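Local coordinates for PT26-6P (Thermococcus sp., PDB 2WB7), which is of unknown function but is encoded by a family of extrachromosomal mobile elements of Euryarchaea and combines three domains with novel folds, at residues P76-P81 and G116-T121; V85-V90 and V167-Y172; A175-S180 and H202-D207. All blocks are in the same frame, centred on the assembly; numbering follows the deposited sequence.

Contact 1: P76-P81 and G116-T121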
# COMPACT_ATOMS: atom_id res chain seq x y z
N PRO A 76 -5.29 24.46 35.56
CA PRO A 76 -5.38 23.96 36.93
C PRO A 76 -6.20 24.91 37.79
O PRO A 76 -6.24 26.11 37.52
CB PRO A 76 -3.93 23.94 37.41
CG PRO A 76 -3.15 24.78 36.44
CD PRO A 76 -4.01 25.15 35.29
N ASN A 77 -6.86 24.37 38.81
CA ASN A 77 -7.63 25.20 39.73
C ASN A 77 -6.77 26.28 40.39
O ASN A 77 -5.56 26.14 40.48
CB ASN A 77 -8.27 24.32 40.80
CG ASN A 77 -9.62 24.82 41.22
OD1 ASN A 77 -9.89 26.03 41.20
ND2 ASN A 77 -10.50 23.90 41.59
N GLN A 78 -7.39 27.37 40.86
CA GLN A 78 -6.64 28.42 41.54
C GLN A 78 -7.08 28.62 43.01
O GLN A 78 -8.22 28.33 43.37
CB GLN A 78 -6.79 29.74 40.78
CG GLN A 78 -5.46 30.36 40.35
CD GLN A 78 -4.74 29.49 39.33
OE1 GLN A 78 -5.29 29.16 38.27
NE2 GLN A 78 -3.51 29.11 39.64
N PRO A 79 -6.15 29.11 43.85
CA PRO A 79 -6.55 29.57 45.19
C PRO A 79 -7.68 30.60 45.07
O PRO A 79 -8.63 30.56 45.85
CB PRO A 79 -5.29 30.25 45.72
CG PRO A 79 -4.16 29.61 44.96
CD PRO A 79 -4.71 29.29 43.60
N VAL A 80 -7.58 31.51 44.11
CA VAL A 80 -8.63 32.51 43.92
C VAL A 80 -9.52 32.23 42.69
O VAL A 80 -9.08 32.32 41.54
CB VAL A 80 -8.06 33.95 43.84
CG1 VAL A 80 -9.17 34.97 44.01
CG2 VAL A 80 -6.98 34.15 44.89
N PRO A 81 -10.80 31.92 42.95
CA PRO A 81 -11.87 31.58 42.01
C PRO A 81 -11.94 32.48 40.77
O PRO A 81 -12.49 32.06 39.75
CB PRO A 81 -13.14 31.78 42.84
CG PRO A 81 -12.73 31.50 44.24
CD PRO A 81 -11.24 31.82 44.35
N GLY A 116 -12.26 33.96 29.99
CA GLY A 116 -11.13 33.18 30.50
C GLY A 116 -11.60 31.89 31.15
O GLY A 116 -12.78 31.56 31.12
N TYR A 117 -10.66 31.16 31.76
CA TYR A 117 -10.91 29.81 32.23
C TYR A 117 -10.37 29.64 33.63
O TYR A 117 -9.33 30.20 33.96
CB TYR A 117 -10.20 28.78 31.33
CG TYR A 117 -10.70 28.77 29.90
CD1 TYR A 117 -10.07 29.53 28.93
CD2 TYR A 117 -11.80 28.02 29.54
CE1 TYR A 117 -10.53 29.54 27.63
CE2 TYR A 117 -12.27 28.01 28.25
CZ TYR A 117 -11.63 28.78 27.30
OH TYR A 117 -12.08 28.80 26.01
N ILE A 118 -11.05 28.86 34.45
CA ILE A 118 -10.46 28.39 35.70
C ILE A 118 -10.86 26.94 35.93
O ILE A 118 -11.95 26.55 35.57
CB ILE A 118 -10.88 29.27 36.89
CG1 ILE A 118 -10.15 28.81 38.15
CG2 ILE A 118 -12.41 29.26 37.06
CD1 ILE A 118 -9.71 29.95 39.03
N ALA A 119 -9.96 26.16 36.52
CA ALA A 119 -10.18 24.71 36.69
C ALA A 119 -10.97 24.09 35.53
O ALA A 119 -12.17 23.84 35.65
CB ALA A 119 -10.85 24.42 38.02
N ASP A 120 -10.29 23.84 34.41
CA ASP A 120 -10.96 23.42 33.18
C ASP A 120 -10.05 22.63 32.25
O ASP A 120 -8.83 22.58 32.46
CB ASP A 120 -11.49 24.63 32.43
CG ASP A 120 -12.83 24.37 31.81
OD1 ASP A 120 -13.17 23.16 31.70
OD2 ASP A 120 -13.53 25.35 31.46
N THR A 121 -10.63 22.04 31.21
CA THR A 121 -9.87 21.28 30.23
C THR A 121 -10.30 21.60 28.81
O THR A 121 -11.49 21.60 28.51
CB THR A 121 -10.00 19.78 30.43
OG1 THR A 121 -9.32 19.41 31.62
CG2 THR A 121 -9.38 19.06 29.27
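Ile118 points the end of its side chain into the loop at 76-81. CG1 stands anti to the backbone N (chi1 -175°), and this carries CD1 toward that loop. CD1 lies 3.4 Å from Gln78 CB and 3.5 Å from Val80 O. The other branch faces the same loop, with Ile118 CG2 3.9 Å from Pro81 O. Ala119 meets Asn77 differently. Its methyl sits squarely over one face of the amide, with Ala119 CB 3.5 Å from Asn77 CG. The amide oxygen turns back to the chain just after it, where Asn77 OD1 takes a weak hydrogen bond from Gln78 N. The two segments meet by van der Waals contact, without strand pairing. Replacing Ile118 by an alanine would probably open a gap between Gln78 CB and the carbonyls of Val80 and Pro81, where CD1 and CG2 now lie. The contact lies at the surface of an immunoglobulin-like domain. Segment 76-81 is part of the link from strand 66-75 to strand 85-96. Segment 116-121 bonds through its backbone to both of these strands, Tyr117 to Val85 and Asp120 to Ile75, as it runs into strand 120-129.

Contact 2: V85-V90 and V167-Y172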
# COMPACT_ATOMS: atom_id res chain seq x y z
N VAL A 85 -7.59 32.15 33.79
CA VAL A 85 -6.58 32.07 32.76
C VAL A 85 -7.23 32.34 31.40
O VAL A 85 -8.20 31.68 31.04
CB VAL A 85 -5.94 30.68 32.74
CG1 VAL A 85 -5.07 30.53 31.53
CG2 VAL A 85 -5.14 30.46 34.01
N HIS A 86 -6.72 33.33 30.68
CA HIS A 86 -7.20 33.64 29.33
C HIS A 86 -6.22 33.11 28.29
O HIS A 86 -5.01 33.31 28.43
CB HIS A 86 -7.31 35.16 29.13
CG HIS A 86 -8.39 35.80 29.93
ND1 HIS A 86 -9.52 36.34 29.35
CD2 HIS A 86 -8.51 36.02 31.26
CE1 HIS A 86 -10.30 36.84 30.29
NE2 HIS A 86 -9.71 36.66 31.46
N ILE A 87 -6.73 32.44 27.25
CA ILE A 87 -5.84 31.98 26.19
C ILE A 87 -6.05 32.85 24.96
O ILE A 87 -7.15 32.91 24.41
CB ILE A 87 -6.05 30.50 25.87
CG1 ILE A 87 -6.09 29.70 27.16
CG2 ILE A 87 -4.92 29.99 25.02
CD1 ILE A 87 -6.33 28.24 26.93
N THR A 88 -5.00 33.55 24.53
CA THR A 88 -5.16 34.54 23.47
C THR A 88 -4.81 33.98 22.10
O THR A 88 -5.30 34.46 21.07
CB THR A 88 -4.28 35.76 23.70
OG1 THR A 88 -4.33 36.11 25.09
CG2 THR A 88 -4.80 36.93 22.87
N GLU A 89 -3.94 32.98 22.10
CA GLU A 89 -3.48 32.42 20.86
C GLU A 89 -2.72 31.13 21.09
O GLU A 89 -1.73 31.11 21.80
CB GLU A 89 -2.57 33.42 20.15
CG GLU A 89 -1.91 32.87 18.91
CD GLU A 89 -0.61 33.57 18.58
OE1 GLU A 89 0.41 33.27 19.24
OE2 GLU A 89 -0.61 34.42 17.65
N VAL A 90 -3.20 30.05 20.48
CA VAL A 90 -2.44 28.82 20.44
C VAL A 90 -1.97 28.58 19.01
O VAL A 90 -2.70 28.81 18.04
CB VAL A 90 -3.24 27.61 20.94
CG1 VAL A 90 -2.38 26.34 20.89
CG2 VAL A 90 -3.75 27.86 22.36
N VAL A 167 4.05 23.26 20.18
CA VAL A 167 2.87 24.06 20.47
C VAL A 167 3.24 25.28 21.31
O VAL A 167 4.10 25.22 22.19
CB VAL A 167 1.83 23.24 21.25
CG1 VAL A 167 0.52 24.03 21.38
CG2 VAL A 167 1.59 21.90 20.56
N ILE A 168 2.59 26.41 21.03
CA ILE A 168 2.85 27.62 21.77
C ILE A 168 1.55 28.23 22.25
O ILE A 168 0.68 28.56 21.44
CB ILE A 168 3.66 28.63 20.95
CG1 ILE A 168 5.02 28.02 20.61
CG2 ILE A 168 3.82 29.94 21.71
CD1 ILE A 168 6.00 28.97 19.92
N VAL A 169 1.42 28.36 23.56
CA VAL A 169 0.23 28.94 24.16
C VAL A 169 0.57 30.31 24.75
O VAL A 169 1.56 30.47 25.47
CB VAL A 169 -0.40 28.04 25.25
CG1 VAL A 169 -1.80 28.53 25.62
CG2 VAL A 169 -0.41 26.58 24.78
N LYS A 170 -0.29 31.28 24.45
CA LYS A 170 -0.09 32.62 24.93
C LYS A 170 -1.39 33.17 25.51
O LYS A 170 -2.49 32.79 25.08
CB LYS A 170 0.39 33.52 23.79
CG LYS A 170 1.75 33.14 23.27
CD LYS A 170 2.23 34.13 22.21
CE LYS A 170 3.59 33.71 21.67
NZ LYS A 170 4.06 34.64 20.59
N GLY A 171 -1.25 34.05 26.49
CA GLY A 171 -2.38 34.69 27.13
C GLY A 171 -1.96 35.22 28.49
O GLY A 171 -0.76 35.33 28.77
N TYR A 172 -2.94 35.51 29.34
CA TYR A 172 -2.65 36.09 30.65
C TYR A 172 -3.55 35.58 31.76
O TYR A 172 -4.73 35.28 31.54
CB TYR A 172 -2.78 37.60 30.58
CG TYR A 172 -4.19 38.06 30.28
CD1 TYR A 172 -5.12 38.19 31.30
CD2 TYR A 172 -4.58 38.36 28.99
CE1 TYR A 172 -6.40 38.61 31.04
CE2 TYR A 172 -5.86 38.79 28.72
CZ TYR A 172 -6.77 38.92 29.74
OH TYR A 172 -8.05 39.34 29.47
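Strands 85-90 and 167-172 pair antiparallel in a sheet of an immunoglobulin-like domain, and a classic beta bulge interrupts them where Thr88 and Glu89 both face Lys170. Lys170 O receives Thr88 N at 2.7 Å and, weakly, Glu89 N. Lys170 N in turn donates to Glu89 O at 3.0 Å.

The tight part is the apolar side, made by Ile87, Val90, Val167 and Val169. Ile87 CG2 lies 3.5 Å from Val169 CG1, and the two side chains pass at a slant. Val90 and Val169 run side by side and point the same way. Val90 spreads its two methyls between two partners: with CG1 anti to the backbone N (chi1 -179°), CG1 reaches Val167 CG1 at 3.7 Å, while CG2 turns to Val169. Residues of strands 66-75 and 52-62, among them Leu73, Ile53 and Ile55, pack against this side and bury it.

The other side is more open. Glu89 and Lys170 lie alongside each other there, but Glu89 OE1 stays 4.1 Å from Lys170 NZ, too far for a salt bridge. At the end of the pair, Gly171 CA makes a CA-H...O contact with His86 O, 3.2 Å away. Next to it the His86 and Tyr172 rings form an offset stack, their planes 17° apart and their centroids 4.4 Å apart. His86 also bonds through NE2 to Glu174, which holds the ring from its far end. The stack is shifted so that each ring receives part of the other residue over its face: Tyr172 OH sits above the centre of the imidazole, and His86 CB lies 3.9 Å from the centroid of the phenol ring.

Contact 3: A175-S180 and H202-D207; sequences AWKTDS and HDKDID
A bulged antiparallel strand pair brings Ala175 and Trp176 of strand 163-178 against His202, Asp203 and Lys204 of strand 198-213. Ala175 N donates to Lys204 O at 2.9 Å. Ala175 O is shared by two weak bonds, from Asp203 N at 2.8 Å and from Lys204 N at 3.3 Å.

Trp176 and His202 carry the side-chain contact on one face of the pair. The two side chains cross at about a right angle, yet their rings stack with an offset. The imidazole and the five-membered ring of the indole have centroids 4.6 Å apart and planes turned by 27°. His202 CB lies over the six-membered ring, 3.5 Å from its centroid, in a CH-pi contact. His202 CG is anti to the backbone N (chi1 -178°), and the imidazole extends from there toward the pyrrole end of the indole. Its rotation is probably held by Asp205: His202 NE2 donates to Asp205 OD1 at 2.8 Å, with the acceptor close to the ring plane. The carboxylate is met on its syn side, with NE2 32° out of its plane. The indole has its own polar partner, since Trp176 NE1 bonds to Glu174. The rings of Phe82 and His193 also meet Trp176.

On the other face Ala175 CB, itself buried, rests 3.5 Å from Lys204 CG. Around it lie the exposed charged side chains of Lys177, Asp203 and Lys204. Lys177 bends at chi2 toward Asp203, but the salt bridge from Lys177 NZ to Asp203 OD2 is long, and the position of that oxygen is less certain. Lys177 NZ also lies near Lys204 NZ. Asp203 and Lys204 together opposite Ala175 make a classic beta bulge in an antiparallel sheet.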
# COMPACT_ATOMS: atom_id res chain seq x y z
N ALA A 175 -5.12 38.41 38.28
CA ALA A 175 -4.78 38.42 39.70
C ALA A 175 -5.82 39.25 40.44
O ALA A 175 -6.07 40.40 40.07
CB ALA A 175 -3.38 39.00 39.89
N TRP A 176 -6.43 38.68 41.47
CA TRP A 176 -7.44 39.38 42.26
C TRP A 176 -7.03 39.45 43.73
O TRP A 176 -6.52 38.47 44.27
CB TRP A 176 -8.81 38.69 42.12
CG TRP A 176 -9.46 38.87 40.77
CD1 TRP A 176 -8.99 38.41 39.57
CD2 TRP A 176 -10.71 39.54 40.48
NE1 TRP A 176 -9.86 38.76 38.56
CE2 TRP A 176 -10.92 39.45 39.09
CE3 TRP A 176 -11.65 40.22 41.27
CZ2 TRP A 176 -12.04 40.01 38.46
CZ3 TRP A 176 -12.77 40.77 40.64
CH2 TRP A 176 -12.95 40.66 39.25
N LYS A 177 -7.26 40.59 44.38
CA LYS A 177 -7.03 40.75 45.82
C LYS A 177 -8.31 41.22 46.50
O LYS A 177 -9.19 41.79 45.85
CB LYS A 177 -5.94 41.79 46.10
CG LYS A 177 -4.91 41.94 45.00
CD LYS A 177 -3.94 40.75 44.92
CE LYS A 177 -2.98 40.88 43.73
NZ LYS A 177 -1.90 39.84 43.79
N THR A 178 -8.41 41.00 47.81
CA THR A 178 -9.50 41.57 48.61
C THR A 178 -9.32 43.06 48.86
O THR A 178 -8.25 43.50 49.28
CB THR A 178 -9.62 40.92 50.00
OG1 THR A 178 -8.31 40.58 50.48
CG2 THR A 178 -10.47 39.67 49.94
N ASP A 179 -10.37 43.82 48.58
CA ASP A 179 -10.40 45.25 48.84
C ASP A 179 -10.84 45.49 50.28
O ASP A 179 -12.04 45.57 50.56
CB ASP A 179 -11.35 45.95 47.86
CG ASP A 179 -11.39 47.44 48.06
OD1 ASP A 179 -11.13 47.90 49.20
OD2 ASP A 179 -11.67 48.17 47.08
N SER A 180 -9.86 45.60 51.17
CA SER A 180 -10.10 45.68 52.62
C SER A 180 -10.99 46.86 53.04
O SER A 180 -11.47 46.90 54.18
CB SER A 180 -8.76 45.77 53.34
OG SER A 180 -8.84 45.20 54.63
N HIS A 202 -10.23 43.25 41.02
CA HIS A 202 -9.28 42.82 40.00
C HIS A 202 -8.01 43.66 39.96
O HIS A 202 -8.01 44.77 39.44
CB HIS A 202 -9.96 42.81 38.63
CG HIS A 202 -9.07 42.33 37.53
ND1 HIS A 202 -9.10 42.85 36.26
CD2 HIS A 202 -8.09 41.39 37.53
CE1 HIS A 202 -8.20 42.24 35.51
NE2 HIS A 202 -7.57 41.35 36.26
N ASP A 203 -6.93 43.08 40.48
CA ASP A 203 -5.66 43.78 40.59
C ASP A 203 -4.88 43.94 39.28
O ASP A 203 -4.89 44.99 38.67
CB ASP A 203 -4.77 43.08 41.62
CG ASP A 203 -3.49 43.83 41.88
OD1 ASP A 203 -3.50 45.08 41.80
OD2 ASP A 203 -2.46 43.18 42.16
N LYS A 204 -4.19 42.88 38.86
CA LYS A 204 -3.34 42.95 37.67
C LYS A 204 -3.56 41.78 36.70
O LYS A 204 -4.34 40.86 36.98
CB LYS A 204 -1.87 43.00 38.09
CG LYS A 204 -1.46 41.83 38.96
CD LYS A 204 -0.24 42.20 39.80
CE LYS A 204 0.15 41.06 40.75
NZ LYS A 204 1.49 41.27 41.36
N ASP A 205 -2.88 41.84 35.56
CA ASP A 205 -2.88 40.76 34.57
C ASP A 205 -1.45 40.31 34.30
O ASP A 205 -0.56 41.13 34.09
CB ASP A 205 -3.56 41.23 33.28
CG ASP A 205 -5.05 41.37 33.44
OD1 ASP A 205 -5.61 40.69 34.32
OD2 ASP A 205 -5.68 42.15 32.68
N ILE A 206 -1.22 39.01 34.31
CA ILE A 206 0.14 38.47 34.22
C ILE A 206 0.35 37.60 32.97
O ILE A 206 -0.18 36.50 32.87
CB ILE A 206 0.48 37.63 35.46
CG1 ILE A 206 0.25 38.45 36.73
CG2 ILE A 206 1.91 37.11 35.38
CD1 ILE A 206 0.05 37.60 37.98
N ASP A 207 1.15 38.09 32.03
CA ASP A 207 1.38 37.39 30.77
C ASP A 207 2.20 36.11 30.88
O ASP A 207 3.09 35.99 31.72
CB ASP A 207 2.05 38.34 29.78
CG ASP A 207 1.12 39.44 29.35
OD1 ASP A 207 1.58 40.40 28.69
OD2 ASP A 207 -0.08 39.33 29.67

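How the contacts relate
The three contacts lie close together on one side of the chain's centre. Contact 2 is partly buried, with a valine-rich face turned inward. Contacts 1 and 3 are surface contacts. Contacts 2 and 3 share strand 163-178, which pairs with strand 85-96 in one and strand 198-213 in the other, and each pair carries a bulge and a histidine-aromatic stack. Glu174, between their segments, bonds to His86 of contact 2 and Trp176 of contact 3. Contact 1 lacks strand pairing and relies on van der Waals contacts, but its Gly116 packs against the imidazole of His86 in contact 2. Charged groups are most prominent in contact 3.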